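Local coordinates for protein peroxiredoxin (Akkermansia muciniphila, PDB 6KHX) that probably reduces hydrogen peroxide and organic hydroperoxides through reactive cysteines, as expected of a typical 2-Cys peroxiredoxin, at residues I37-Y41 and L53-Q57. Residues are numbered along the deposited sequence; the frame is centred on the assembly and turned at random.
Sequences ILFFY and LIGFQ
Phe39 and Phe56 form an offset stack between strand 35-40 and helix 48-58, a compact example of how a thioredoxin-like fold seats a helix on its central sheet. The ring centroids lie 4.4 Å apart and the planes diverge by just 16°; the nearly parallel rings overlap only in part, their side chains entering from opposing segments. Phe56 CD2 lies over one face of the Phe39 ring, displaced toward its rim, 3.7 Å from Phe39 CE1. The bond from CA to CB of Phe39 points toward the helix, and a first torsion of 72° places CG between the backbone N and the carbonyl carbon.

Aliphatic contacts with rings extend the interface at both ends. One branch of Leu53, CD1, makes a CH-pi contact over a face of Tyr41, 3.9 Å from the ring centroid, while the other, CD2, reaches Phe39 CZ at 3.7 Å. A single leucine thus bridges two aromatic rings of 37-41. Beyond the stack, Ile37 CG2 meets Phe56 CE1 at 4.1 Å, the two side chains crossing nearly at right angles.

The segments run almost antiparallel, 163° between their directions, within the beta-alpha-beta crossover that leads to the parallel neighbour, strand 68-74. Val70 on that strand and Leu140 on strand 138-143 also touch Phe56, and Trp84 of helix 78-85 packs on both Tyr41 and Leu53. The Tyr41 hydroxyl is hydrogen-bonded to Asp44 OD1.

No hydrogen bond joins the two segments: buried apolar packing and ring stacking hold together the sheet and the helix whose N-terminal turn, in this family, carries the peroxidatic cysteine.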
loop_
_atom_site.group_PDB
_atom_site.type_symbol
_atom_site.label_atom_id
_atom_site.label_comp_id
_atom_site.label_asym_id
_atom_site.label_seq_id
_atom_site.Cartn_x
_atom_site.Cartn_y
_atom_site.Cartn_z
ATOM N N ILE B 37 28.171 24.726 25.671
ATOM C CA ILE B 37 27.167 24.304 26.638
ATOM C C ILE B 37 25.855 24.936 26.190
ATOM O O ILE B 37 25.689 26.161 26.251
ATOM C CB ILE B 37 27.538 24.710 28.070
ATOM C CG1 ILE B 37 28.659 23.818 28.602
ATOM C CG2 ILE B 37 26.330 24.612 28.991
ATOM C CD1 ILE B 37 28.196 22.444 28.991
ATOM N N LEU B 38 24.941 24.106 25.694
ATOM C CA LEU B 38 23.652 24.560 25.179
ATOM C C LEU B 38 22.568 24.148 26.165
ATOM O O LEU B 38 22.419 22.959 26.457
ATOM C CB LEU B 38 23.385 23.960 23.796
ATOM C CG LEU B 38 22.011 24.194 23.162
ATOM C CD1 LEU B 38 21.846 25.662 22.798
ATOM C CD2 LEU B 38 21.793 23.309 21.939
ATOM N N PHE B 39 21.822 25.116 26.698
ATOM C CA PHE B 39 20.778 24.775 27.658
ATOM C C PHE B 39 19.444 25.409 27.273
ATOM O O PHE B 39 19.376 26.576 26.873
ATOM C CB PHE B 39 21.179 25.154 29.109
ATOM C CG PHE B 39 21.170 26.627 29.398
ATOM C CD1 PHE B 39 22.248 27.425 29.058
ATOM C CD2 PHE B 39 20.095 27.205 30.052
ATOM C CE1 PHE B 39 22.239 28.783 29.335
ATOM C CE2 PHE B 39 20.083 28.562 30.337
ATOM C CZ PHE B 39 21.154 29.351 29.977
ATOM N N PHE B 40 18.389 24.605 27.395
ATOM C CA PHE B 40 17.009 24.984 27.133
ATOM C C PHE B 40 16.272 25.179 28.452
ATOM O O PHE B 40 16.443 24.381 29.387
ATOM C CB PHE B 40 16.284 23.897 26.322
ATOM C CG PHE B 40 16.926 23.573 24.998
ATOM C CD1 PHE B 40 18.042 22.752 24.931
ATOM C CD2 PHE B 40 16.393 24.066 23.816
ATOM C CE1 PHE B 40 18.628 22.448 23.717
ATOM C CE2 PHE B 40 16.970 23.760 22.597
ATOM C CZ PHE B 40 18.086 22.949 22.544
ATOM N N TYR B 41 15.417 26.199 28.488
ATOM C CA TYR B 41 14.489 26.507 29.566
ATOM C C TYR B 41 13.114 26.770 28.971
ATOM O O TYR B 41 13.001 27.135 27.797
ATOM C CB TYR B 41 14.955 27.727 30.378
ATOM C CG TYR B 41 15.016 29.010 29.589
ATOM C CD1 TYR B 41 16.119 29.310 28.797
ATOM C CD2 TYR B 41 13.975 29.929 29.641
ATOM C CE1 TYR B 41 16.184 30.486 28.074
ATOM C CE2 TYR B 41 14.028 31.107 28.926
ATOM C CZ TYR B 41 15.132 31.385 28.143
ATOM O OH TYR B 41 15.184 32.562 27.424
ATOM N N LEU B 53 19.684 31.498 34.060
ATOM C CA LEU B 53 20.326 32.377 33.085
ATOM C C LEU B 53 21.315 33.329 33.757
ATOM O O LEU B 53 22.445 33.519 33.279
ATOM C CB LEU B 53 19.265 33.150 32.299
ATOM C CG LEU B 53 18.529 32.362 31.207
ATOM C CD1 LEU B 53 17.063 32.770 31.082
ATOM C CD2 LEU B 53 19.240 32.523 29.869
ATOM N N ILE B 54 20.907 33.936 34.875
ATOM C CA ILE B 54 21.781 34.858 35.592
ATOM C C ILE B 54 22.991 34.126 36.157
ATOM O O ILE B 54 24.120 34.627 36.086
ATOM C CB ILE B 54 20.995 35.599 36.686
ATOM C CG1 ILE B 54 19.994 36.556 36.044
ATOM C CG2 ILE B 54 21.945 36.371 37.584
ATOM C CD1 ILE B 54 18.940 37.063 36.997
ATOM N N GLY B 55 22.788 32.933 36.724
ATOM C CA GLY B 55 23.918 32.183 37.240
ATOM C C GLY B 55 24.922 31.828 36.159
ATOM O O GLY B 55 26.134 31.914 36.376
ATOM N N PHE B 56 24.437 31.444 34.972
ATOM C CA PHE B 56 25.353 31.201 33.860
ATOM C C PHE B 56 26.101 32.473 33.480
ATOM O O PHE B 56 27.271 32.421 33.082
ATOM C CB PHE B 56 24.602 30.639 32.650
ATOM C CG PHE B 56 24.577 29.135 32.598
ATOM C CD1 PHE B 56 25.726 28.419 32.308
ATOM C CD2 PHE B 56 23.396 28.440 32.809
ATOM C CE1 PHE B 56 25.704 27.036 32.261
ATOM C CE2 PHE B 56 23.371 27.063 32.756
ATOM C CZ PHE B 56 24.526 26.360 32.480
ATOM N N GLN B 57 25.434 33.627 33.574
ATOM C CA GLN B 57 26.138 34.888 33.344
ATOM C C GLN B 57 27.245 35.103 34.372
ATOM O O GLN B 57 28.339 35.567 34.029
ATOM C CB GLN B 57 25.158 36.056 33.366
ATOM C CG GLN B 57 25.813 37.412 33.166
ATOM C CD GLN B 57 26.463 37.566 31.801
ATOM O OE1 GLN B 57 25.924 37.118 30.787
ATOM N NE2 GLN B 57 27.616 38.219 31.767
#